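Local coordinates for small nuclear ribonucleoprotein homolog (Pyrobaculum aerophilum, PDB 1M5Q), which probably binds RNA, as Sm-like proteins generally do, and forms a toroidal 14-subunit assembly with an additional C-terminal domain on each chain, at residues 15-20 against 57-62; 36-41 against 52-57; 70-75 against 86-91; 99-104 against 113-118. All coordinates share one frame; numbering follows the deposited sequence.

Contact 1: residues 15-20 against 57-62; sequences VVLSNG and RYIVHI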
# COMPACT_ATOMS: atom_id res chain seq x y z
N VAL H 15 24.25 2.33 -7.03
CA VAL H 15 22.82 2.38 -6.79
C VAL H 15 22.25 3.67 -7.37
O VAL H 15 22.68 4.79 -7.00
CB VAL H 15 22.49 2.30 -5.24
CG1 VAL H 15 21.00 2.20 -5.05
CG2 VAL H 15 23.17 1.05 -4.58
N VAL H 16 21.26 3.52 -8.26
CA VAL H 16 20.63 4.66 -8.93
C VAL H 16 19.32 5.01 -8.27
O VAL H 16 18.42 4.17 -8.16
CB VAL H 16 20.44 4.36 -10.45
CG1 VAL H 16 19.74 5.53 -11.15
CG2 VAL H 16 21.83 4.08 -11.08
N LEU H 17 19.20 6.25 -7.81
CA LEU H 17 18.04 6.69 -7.10
C LEU H 17 17.08 7.53 -7.92
O LEU H 17 17.49 8.20 -8.86
CB LEU H 17 18.49 7.44 -5.83
CG LEU H 17 19.67 6.82 -4.99
CD1 LEU H 17 19.80 7.57 -3.64
CD2 LEU H 17 19.43 5.32 -4.69
N SER H 18 15.80 7.49 -7.55
CA SER H 18 14.80 8.24 -8.30
C SER H 18 14.95 9.76 -8.19
O SER H 18 14.35 10.48 -8.99
CB SER H 18 13.34 7.83 -7.90
OG SER H 18 13.07 8.05 -6.52
N ASN H 19 15.74 10.26 -7.22
CA ASN H 19 15.92 11.72 -7.20
C ASN H 19 17.07 12.12 -8.17
O ASN H 19 17.55 13.27 -8.15
CB ASN H 19 16.27 12.22 -5.78
CG ASN H 19 17.65 11.77 -5.31
OD1 ASN H 19 18.26 10.86 -5.88
ND2 ASN H 19 18.13 12.40 -4.21
N GLY H 20 17.54 11.18 -8.98
CA GLY H 20 18.61 11.50 -9.88
C GLY H 20 20.01 11.23 -9.34
O GLY H 20 20.98 11.29 -10.11
N ARG H 57 12.39 2.37 -1.19
CA ARG H 57 11.40 3.05 -2.04
C ARG H 57 11.98 3.96 -3.14
O ARG H 57 11.29 4.23 -4.15
CB ARG H 57 10.45 3.88 -1.17
CG ARG H 57 9.21 3.14 -0.71
CD ARG H 57 8.41 3.99 0.32
NE ARG H 57 9.00 3.77 1.63
CZ ARG H 57 8.53 2.88 2.51
NH1 ARG H 57 7.46 2.17 2.21
NH2 ARG H 57 9.17 2.68 3.66
N TYR H 58 13.21 4.45 -2.94
CA TYR H 58 13.84 5.36 -3.90
C TYR H 58 14.88 4.75 -4.83
O TYR H 58 15.50 5.48 -5.66
CB TYR H 58 14.43 6.57 -3.14
CG TYR H 58 13.32 7.49 -2.65
CD1 TYR H 58 12.81 7.39 -1.36
CD2 TYR H 58 12.72 8.40 -3.53
CE1 TYR H 58 11.74 8.17 -0.93
CE2 TYR H 58 11.62 9.21 -3.12
CZ TYR H 58 11.14 9.07 -1.81
OH TYR H 58 10.10 9.85 -1.39
N ILE H 59 15.07 3.43 -4.71
CA ILE H 59 16.07 2.73 -5.53
C ILE H 59 15.47 2.29 -6.84
O ILE H 59 14.48 1.52 -6.85
CB ILE H 59 16.64 1.48 -4.81
CG1 ILE H 59 17.29 1.90 -3.49
CG2 ILE H 59 17.71 0.83 -5.70
CD1 ILE H 59 17.81 0.76 -2.57
N VAL H 60 16.07 2.76 -7.95
CA VAL H 60 15.56 2.41 -9.25
C VAL H 60 16.19 1.11 -9.66
O VAL H 60 15.52 0.21 -10.16
CB VAL H 60 15.88 3.50 -10.32
CG1 VAL H 60 15.22 3.09 -11.64
CG2 VAL H 60 15.38 4.90 -9.84
N HIS H 61 17.49 1.00 -9.47
CA HIS H 61 18.19 -0.20 -9.76
C HIS H 61 19.56 -0.19 -9.13
O HIS H 61 20.03 0.84 -8.68
CB HIS H 61 18.26 -0.46 -11.28
CG HIS H 61 19.00 0.57 -12.06
ND1 HIS H 61 18.38 1.69 -12.59
CD2 HIS H 61 20.29 0.63 -12.45
CE1 HIS H 61 19.27 2.40 -13.28
NE2 HIS H 61 20.44 1.77 -13.21
N ILE H 62 20.17 -1.36 -9.12
CA ILE H 62 21.48 -1.62 -8.56
C ILE H 62 22.27 -2.33 -9.68
O ILE H 62 21.81 -3.33 -10.27
CB ILE H 62 21.37 -2.60 -7.37
CG1 ILE H 62 20.32 -2.09 -6.38
CG2 ILE H 62 22.74 -2.84 -6.73
CD1 ILE H 62 20.79 -1.07 -5.54
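Val16 sits opposite both Val60 and His61 in a classic beta bulge, at the antiparallel pairing of strands 12-17 and 59-64 that joins the first and last strands of the Sm fold's strongly bent, OB-like five-stranded sheet. Two backbone bonds grip Val16: its N donates to His61 O at 3.0 Å, and its O accepts from Val60 N at 2.7 Å. The extra residue lets the register slip, and Leu17 pairs with Ile59. Beyond it, Ser18 N reaches Tyr58 O at 2.8 Å, where the chain enters the type I turn Leu17-Gly20.

On one face of the sheet, with His61 CG between backbone N and carbonyl carbon (chi1 62°), the imidazole lies alongside Val16, whose CB sits over one of its faces in a CH-pi contact, 3.8 Å from the centroid and offset toward the rim. The ring also meets Tyr23 of a neighbouring subunit edge-to-face, next to the point where His61 and Ile62 continue the sheet into that chain. Val15, Leu17, Ile59 and Ile62 occupy the other face, in the hydrophobic core. Ser18 OG lies at the edge of the Tyr58 ring, but its hydrogen bond goes to Tyr58 OH of the neighbouring subunit, while this chain's Tyr58 OH bonds Arg57 O and Ser18 OG of another subunit. Packing is tightest where Ile62 CD1 wedges against both methyls of Val15, 3.3 Å from CG1 and from CG2, closer than such carbons normally pack.

Contact 2: residues 36-41 against 52-57; sequences IVLANA and VFIMYR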
# COMPACT_ATOMS: atom_id res chain seq x y z
N ILE H 36 19.35 -0.72 1.36
CA ILE H 36 20.76 -1.03 1.09
C ILE H 36 21.65 -0.12 1.90
O ILE H 36 21.34 1.05 2.02
CB ILE H 36 21.12 -0.68 -0.38
CG1 ILE H 36 20.23 -1.49 -1.37
CG2 ILE H 36 22.67 -0.86 -0.60
CD1 ILE H 36 20.58 -2.92 -1.33
N VAL H 37 22.73 -0.66 2.48
CA VAL H 37 23.72 0.19 3.14
C VAL H 37 25.00 0.06 2.28
O VAL H 37 25.39 -1.07 1.91
CB VAL H 37 24.07 -0.26 4.59
CG1 VAL H 37 25.14 0.75 5.20
CG2 VAL H 37 22.80 -0.25 5.46
N LEU H 38 25.60 1.19 1.87
CA LEU H 38 26.87 1.19 1.14
C LEU H 38 27.98 1.77 2.02
O LEU H 38 27.72 2.71 2.81
CB LEU H 38 26.83 2.07 -0.11
CG LEU H 38 25.82 1.80 -1.21
CD1 LEU H 38 26.08 2.77 -2.36
CD2 LEU H 38 25.92 0.32 -1.70
N ALA H 39 29.19 1.22 1.87
CA ALA H 39 30.37 1.66 2.63
C ALA H 39 31.27 2.46 1.71
O ALA H 39 31.43 2.12 0.52
CB ALA H 39 31.17 0.48 3.16
N ASN H 40 31.83 3.54 2.26
CA ASN H 40 32.75 4.42 1.52
C ASN H 40 32.23 4.64 0.11
O ASN H 40 32.85 4.27 -0.89
CB ASN H 40 34.13 3.76 1.49
CG ASN H 40 34.74 3.69 2.91
OD1 ASN H 40 34.82 4.72 3.57
ND2 ASN H 40 35.13 2.50 3.37
N ALA H 41 31.08 5.28 0.07
CA ALA H 41 30.37 5.53 -1.17
C ALA H 41 30.52 6.99 -1.59
O ALA H 41 30.76 7.86 -0.78
CB ALA H 41 28.88 5.18 -0.98
N VAL H 52 26.18 5.04 3.78
CA VAL H 52 25.02 5.67 3.17
C VAL H 52 23.93 4.61 3.33
O VAL H 52 24.08 3.49 2.85
CB VAL H 52 25.28 5.92 1.68
CG1 VAL H 52 24.05 6.50 1.00
CG2 VAL H 52 26.51 6.82 1.55
N PHE H 53 22.85 4.99 4.00
CA PHE H 53 21.73 4.09 4.24
C PHE H 53 20.64 4.50 3.25
O PHE H 53 19.99 5.52 3.41
CB PHE H 53 21.23 4.24 5.68
CG PHE H 53 22.30 4.01 6.72
CD1 PHE H 53 23.13 5.06 7.14
CD2 PHE H 53 22.48 2.76 7.28
CE1 PHE H 53 24.11 4.84 8.08
CE2 PHE H 53 23.48 2.52 8.23
CZ PHE H 53 24.29 3.56 8.64
N ILE H 54 20.42 3.65 2.26
CA ILE H 54 19.46 3.95 1.20
C ILE H 54 18.07 3.27 1.35
O ILE H 54 17.97 2.03 1.38
CB ILE H 54 20.11 3.51 -0.12
CG1 ILE H 54 21.50 4.16 -0.23
CG2 ILE H 54 19.22 3.82 -1.29
CD1 ILE H 54 22.22 3.64 -1.45
N MSE H 55 17.02 4.10 1.41
CA MSE H 55 15.62 3.62 1.57
C MSE H 55 15.18 2.93 0.27
O MSE H 55 15.30 3.49 -0.82
CB MSE H 55 14.71 4.82 1.90
CG MSE H 55 15.23 5.65 3.11
SE MSE H 55 14.82 4.78 4.80
CE MSE H 55 12.97 5.52 4.93
N TYR H 56 14.67 1.71 0.38
CA TYR H 56 14.29 0.92 -0.81
C TYR H 56 13.32 1.61 -1.75
O TYR H 56 13.47 1.53 -2.99
CB TYR H 56 13.77 -0.47 -0.37
CG TYR H 56 12.35 -0.46 0.15
CD1 TYR H 56 11.27 -0.44 -0.75
CD2 TYR H 56 12.08 -0.42 1.52
CE1 TYR H 56 9.96 -0.36 -0.30
CE2 TYR H 56 10.75 -0.34 2.01
CZ TYR H 56 9.71 -0.32 1.08
OH TYR H 56 8.40 -0.30 1.47
N ARG H 57 12.39 2.37 -1.19
CA ARG H 57 11.40 3.05 -2.04
C ARG H 57 11.98 3.96 -3.14
O ARG H 57 11.29 4.23 -4.15
CB ARG H 57 10.45 3.88 -1.17
CG ARG H 57 9.21 3.14 -0.71
CD ARG H 57 8.41 3.99 0.32
NE ARG H 57 9.00 3.77 1.63
CZ ARG H 57 8.53 2.88 2.51
NH1 ARG H 57 7.46 2.17 2.21
NH2 ARG H 57 9.17 2.68 3.66
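The Phe53 ring meets Val37 at an oblique angle, with Val37 CG2 3.5 Å from Phe53 CD2 and CG1 next to CE2, and Phe1 of a neighbouring subunit approaches it edge-to-face. The valine and the phenylalanine form a non-hydrogen-bonded pair of the antiparallel hairpin 36-42/48-54 in the Sm fold. The phenyl group, with CG anti to its carbonyl carbon (chi1 -56°), runs alongside both valine methyls.

Hydrogen-bonded pairs flank it. Ile36 N reaches Ile54 O at 3.1 Å, and Ile54 N returns to Ile36 O at 2.8 Å. Leu38 and Val52 exchange a second pair, Leu38 N to Val52 O at 2.9 Å and Val52 N to Leu38 O at 3.0 Å. On the face away from Phe53, Ile54 CD1 crosses to Leu38 CG at 4.1 Å, and Ala41 CB touches Val52 CG2 at 3.8 Å after the chain turns its corner. Strand 52-54 also pairs with a strand of the neighbouring subunit. The backbone N-H and C=O groups of the hydrogen-bonded pairs are thus satisfied within the ladder, while apolar side chains on its two faces pack into the barrel core and the subunit interface.

Contact 3: residues 70-75 against 86-91; sequences DMREFA and VKYIEE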
# COMPACT_ATOMS: atom_id res chain seq x y z
N ASP H 70 38.79 -11.28 -18.10
CA ASP H 70 39.15 -11.57 -19.49
C ASP H 70 39.70 -13.03 -19.44
O ASP H 70 40.80 -13.28 -18.92
CB ASP H 70 40.26 -10.61 -19.94
CG ASP H 70 40.74 -10.90 -21.38
OD1 ASP H 70 40.42 -11.97 -21.97
OD2 ASP H 70 41.46 -10.04 -21.94
N MSE H 71 38.95 -13.98 -19.98
CA MSE H 71 39.38 -15.36 -19.89
C MSE H 71 40.62 -15.71 -20.71
O MSE H 71 41.35 -16.62 -20.34
CB MSE H 71 38.23 -16.32 -20.25
CG MSE H 71 37.07 -16.18 -19.28
SE MSE H 71 37.61 -16.31 -17.43
CE MSE H 71 37.84 -18.19 -17.38
N ARG H 72 40.82 -15.00 -21.82
CA ARG H 72 42.01 -15.24 -22.65
C ARG H 72 43.21 -14.80 -21.84
O ARG H 72 44.21 -15.46 -21.84
CB ARG H 72 41.95 -14.45 -23.97
CG ARG H 72 41.07 -15.09 -25.03
CD ARG H 72 41.34 -14.48 -26.41
NE ARG H 72 40.13 -13.91 -26.99
CZ ARG H 72 39.34 -14.58 -27.82
NH1 ARG H 72 39.65 -15.82 -28.17
NH2 ARG H 72 38.22 -14.02 -28.27
N GLU H 73 43.10 -13.68 -21.13
CA GLU H 73 44.22 -13.24 -20.31
C GLU H 73 44.39 -14.26 -19.15
O GLU H 73 45.51 -14.62 -18.80
CB GLU H 73 43.95 -11.85 -19.77
CG GLU H 73 45.06 -11.35 -18.86
CD GLU H 73 46.39 -11.14 -19.62
OE1 GLU H 73 46.38 -10.57 -20.74
OE2 GLU H 73 47.44 -11.54 -19.08
N PHE H 74 43.29 -14.73 -18.57
CA PHE H 74 43.38 -15.73 -17.52
C PHE H 74 44.15 -16.97 -18.03
O PHE H 74 44.95 -17.55 -17.31
CB PHE H 74 41.98 -16.19 -17.04
CG PHE H 74 42.02 -17.24 -15.90
CD1 PHE H 74 42.06 -16.85 -14.59
CD2 PHE H 74 42.03 -18.60 -16.18
CE1 PHE H 74 42.11 -17.78 -13.52
CE2 PHE H 74 42.07 -19.56 -15.13
CZ PHE H 74 42.11 -19.13 -13.79
N ALA H 75 43.83 -17.40 -19.23
CA ALA H 75 44.46 -18.58 -19.81
C ALA H 75 45.98 -18.29 -19.97
O ALA H 75 46.83 -19.12 -19.62
CB ALA H 75 43.82 -18.90 -21.13
N VAL H 86 46.96 -25.88 -20.18
CA VAL H 86 45.88 -24.93 -20.37
C VAL H 86 45.31 -24.82 -21.79
O VAL H 86 46.05 -24.74 -22.77
CB VAL H 86 46.35 -23.57 -19.90
CG1 VAL H 86 45.26 -22.55 -20.08
CG2 VAL H 86 46.84 -23.65 -18.41
N LYS H 87 43.98 -24.84 -21.91
CA LYS H 87 43.34 -24.68 -23.22
C LYS H 87 42.23 -23.62 -23.11
O LYS H 87 41.36 -23.72 -22.26
CB LYS H 87 42.70 -26.00 -23.69
CG LYS H 87 43.64 -27.18 -23.90
CD LYS H 87 42.91 -28.35 -24.55
CE LYS H 87 41.83 -27.88 -25.55
NZ LYS H 87 42.32 -27.01 -26.69
N TYR H 88 42.27 -22.61 -23.94
CA TYR H 88 41.22 -21.61 -23.89
C TYR H 88 40.21 -22.17 -24.90
O TYR H 88 40.60 -22.62 -25.97
CB TYR H 88 41.72 -20.22 -24.33
CG TYR H 88 40.56 -19.27 -24.58
CD1 TYR H 88 39.79 -18.78 -23.51
CD2 TYR H 88 40.20 -18.91 -25.88
CE1 TYR H 88 38.67 -17.94 -23.73
CE2 TYR H 88 39.09 -18.08 -26.11
CZ TYR H 88 38.33 -17.60 -25.04
OH TYR H 88 37.24 -16.78 -25.29
N ILE H 89 38.94 -22.16 -24.54
CA ILE H 89 37.91 -22.68 -25.42
C ILE H 89 36.93 -21.58 -25.78
O ILE H 89 36.00 -21.27 -25.01
CB ILE H 89 37.19 -23.85 -24.76
CG1 ILE H 89 38.19 -24.98 -24.56
CG2 ILE H 89 36.01 -24.31 -25.64
CD1 ILE H 89 37.59 -26.20 -24.11
N GLU H 90 37.17 -21.01 -26.96
CA GLU H 90 36.40 -19.91 -27.52
C GLU H 90 34.88 -20.22 -27.61
O GLU H 90 34.05 -19.32 -27.47
CB GLU H 90 36.96 -19.58 -28.91
CG GLU H 90 36.69 -18.13 -29.33
CD GLU H 90 37.29 -17.76 -30.68
OE1 GLU H 90 38.52 -17.92 -30.86
OE2 GLU H 90 36.51 -17.31 -31.57
N GLU H 91 34.54 -21.48 -27.84
CA GLU H 91 33.16 -21.91 -27.96
C GLU H 91 32.28 -21.37 -26.80
O GLU H 91 31.20 -20.86 -27.04
CB GLU H 91 33.11 -23.45 -28.01
CG GLU H 91 31.96 -23.99 -28.83
CD GLU H 91 31.75 -25.49 -28.72
OE1 GLU H 91 32.75 -26.26 -28.61
OE2 GLU H 91 30.57 -25.91 -28.77
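Arg72 and Tyr88 make the CH-pi contact between helix 71-81 and strand 86-89, an edge strand of the four-stranded antiparallel sheet in the C-terminal domain. Arg72 CG sits over the centre of the Tyr88 ring, 3.7 Å from the centroid, while Met71 CB comes to the ring's edge, 3.9 Å from CE1. The arginine chain bends at chi3 (-123°), which carries its guanidinium past the CE2 and OH rim of the ring, with NH1 close to CE2, the Tyr88 OH over one guanidinium face and the two planes 57° apart.

The charged contact continues from there: Arg72 NH1 forms a salt bridge with Glu90 OE1 at 3.6 Å, the oxygen near the guanidinium plane and the two flat groups 81° apart. Asp70 is the N-cap residue, its OD1 accepting weak bonds from Arg72 N and Glu73 N. The Tyr88 hydroxyl is taken by Asn93 OD1. Replacing Tyr88 by an alanine would probably leave the Arg72 chain without its aromatic platform and Asn93 without its hydroxyl mate.

Apolar contacts complete the seam, Ala75 CB lying 4.0 Å from Tyr88 CB and 4.1 Å from Val86 CG1. Val95 of the adjacent strand 94-97 packs against all three, while Phe74 turns to helix 113-127 and Met71 to Val103 on strand 101-104.

Contact 4: residues 99-104 against 113-118; sequences DKVRVS and PVAERA. With ACY (acetic acid), chain B.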
# COMPACT_ATOMS: atom_id res chain seq x y z
N ASP H 99 42.73 -32.19 -17.11
CA ASP H 99 41.44 -32.74 -17.51
C ASP H 99 40.39 -32.82 -16.42
O ASP H 99 39.35 -33.47 -16.59
CB ASP H 99 41.65 -34.11 -18.18
CG ASP H 99 41.90 -35.23 -17.18
OD1 ASP H 99 42.62 -34.99 -16.18
OD2 ASP H 99 41.38 -36.36 -17.42
N LYS H 100 40.64 -32.17 -15.29
CA LYS H 100 39.65 -32.15 -14.22
C LYS H 100 39.40 -30.75 -13.63
O LYS H 100 38.75 -30.63 -12.62
CB LYS H 100 40.06 -33.09 -13.09
CG LYS H 100 40.17 -34.54 -13.51
CD LYS H 100 40.28 -35.45 -12.30
CE LYS H 100 38.92 -35.68 -11.63
NZ LYS H 100 37.99 -36.57 -12.42
N VAL H 101 39.93 -29.69 -14.25
CA VAL H 101 39.69 -28.35 -13.72
C VAL H 101 39.15 -27.50 -14.88
O VAL H 101 39.65 -27.56 -16.00
CB VAL H 101 40.99 -27.73 -13.08
CG1 VAL H 101 40.76 -26.23 -12.68
CG2 VAL H 101 41.33 -28.50 -11.84
N ARG H 102 38.10 -26.74 -14.60
CA ARG H 102 37.43 -25.93 -15.62
C ARG H 102 37.13 -24.59 -14.99
O ARG H 102 36.71 -24.54 -13.87
CB ARG H 102 36.13 -26.65 -16.04
CG ARG H 102 35.18 -25.84 -16.91
CD ARG H 102 33.95 -26.70 -17.25
NE ARG H 102 33.13 -26.01 -18.23
CZ ARG H 102 32.25 -25.06 -17.94
NH1 ARG H 102 32.05 -24.66 -16.67
NH2 ARG H 102 31.55 -24.49 -18.93
N VAL H 103 37.39 -23.52 -15.70
CA VAL H 103 37.18 -22.17 -15.18
C VAL H 103 36.34 -21.33 -16.18
O VAL H 103 36.70 -21.20 -17.34
CB VAL H 103 38.54 -21.38 -15.01
CG1 VAL H 103 38.26 -20.12 -14.23
CG2 VAL H 103 39.64 -22.24 -14.28
N SER H 104 35.24 -20.76 -15.69
CA SER H 104 34.34 -19.93 -16.48
C SER H 104 34.51 -18.53 -15.89
O SER H 104 35.23 -18.39 -14.89
CB SER H 104 32.89 -20.40 -16.30
OG SER H 104 32.43 -20.04 -14.99
N PRO H 113 44.86 -29.70 -5.85
CA PRO H 113 45.88 -28.65 -5.96
C PRO H 113 45.80 -27.73 -7.18
O PRO H 113 46.08 -26.51 -7.10
CB PRO H 113 47.20 -29.45 -5.88
CG PRO H 113 46.81 -30.71 -5.05
CD PRO H 113 45.44 -31.04 -5.59
N VAL H 114 45.46 -28.30 -8.32
CA VAL H 114 45.35 -27.51 -9.52
C VAL H 114 44.16 -26.55 -9.38
O VAL H 114 44.28 -25.37 -9.61
CB VAL H 114 45.17 -28.40 -10.73
CG1 VAL H 114 44.94 -27.51 -12.02
CG2 VAL H 114 46.44 -29.27 -10.90
N ALA H 115 43.03 -27.09 -8.95
CA ALA H 115 41.80 -26.35 -8.75
C ALA H 115 42.01 -25.23 -7.70
O ALA H 115 41.61 -24.06 -7.94
CB ALA H 115 40.69 -27.30 -8.30
N GLU H 116 42.63 -25.58 -6.57
CA GLU H 116 42.91 -24.61 -5.50
C GLU H 116 43.80 -23.49 -6.06
O GLU H 116 43.57 -22.31 -5.80
CB GLU H 116 43.61 -25.25 -4.30
CG GLU H 116 42.70 -26.07 -3.40
CD GLU H 116 41.34 -25.42 -3.16
OE1 GLU H 116 41.30 -24.24 -2.73
OE2 GLU H 116 40.31 -26.09 -3.43
N ARG H 117 44.83 -23.86 -6.83
CA ARG H 117 45.70 -22.83 -7.41
C ARG H 117 44.97 -21.91 -8.42
O ARG H 117 45.20 -20.69 -8.46
CB ARG H 117 46.92 -23.47 -8.08
CG ARG H 117 47.90 -22.46 -8.69
CD ARG H 117 48.39 -21.53 -7.58
NE ARG H 117 49.61 -20.86 -7.96
CZ ARG H 117 49.67 -19.62 -8.42
NH1 ARG H 117 48.56 -18.89 -8.56
NH2 ARG H 117 50.86 -19.10 -8.74
N ALA H 118 44.11 -22.49 -9.24
CA ALA H 118 43.39 -21.72 -10.23
C ALA H 118 42.46 -20.73 -9.49
O ALA H 118 42.29 -19.58 -9.91
CB ALA H 118 42.57 -22.67 -11.18
C ACY B . 33.36 -25.93 -21.55
O ACY B . 32.56 -24.87 -21.52
OXT ACY B . 33.27 -27.04 -20.85
CH3 ACY B . 34.49 -25.76 -22.53
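Strand 101-104 and the first turns of helix 113-127 run nearly parallel, their short axes 20° apart and 8.8 Å at closest approach, with Val101 and Ala115 the nearest pair of CA atoms. Val101 carries most of the contact. Its CG2 touches two successive helix residues: Val114 CG1 at 3.7 Å, and Ala115 at its backbone N, 3.6 Å away, and its CB, at 3.8 Å. With CG1 anti to the backbone N (chi1 173°), the other methyl is directed toward Ala118, whose CB lies 4.3 Å from Val101 CG1. Val103, two residues on and on the same face of the strand, brings CG2 to the same alanine methyl.

Ala115 and Ala118 present only small side chains, consistent with the helix lying close on the four-stranded antiparallel sheet of the C-terminal domain. Ile97 on strand 94-97 extends the apolar surface toward Val114 and Ala118.

Arg102 points to the other face of the sheet, its chain extended from CG to NE. There its guanidinium edge meets a bound acetic acid molecule, probably from the crystallisation liquor: NE donates to OXT at 2.8 Å, and NH2 to O at 2.8 Å, a fork lying in the guanidinium plane. Thr92 OG1 also bonds the ligand, and Arg102 NH2 reaches Ile81 O of a neighbouring subunit. A leucine in place of Arg102 would probably leave the acetic acid without its two guanidinium donors and the Ile81 carbonyl without this partner.

Overall arrangement
The four contacts fall into two pairs, one in each domain. Contact 2 is nested inside the loop that contact 1 closes, and their centres are about 10 Å apart; Ile59 CG1 packs on Ile54 CG2 at 3.5 Å, so both feed one hydrophobic core. Contacts 3 and 4 lie about 13 Å apart, centre to centre, and meet where Phe74 CE2 touches Val103 CG2 at 3.7 Å. Neither contact of one pair touches one of the other: contacts 1 and 3 have centres about 37 Å apart and nearest atoms about 20 Å apart. A bound cadmium ion lies about 6 Å from the Val37 side chain of contact 2, whereas the acetic acid belongs to contact 4.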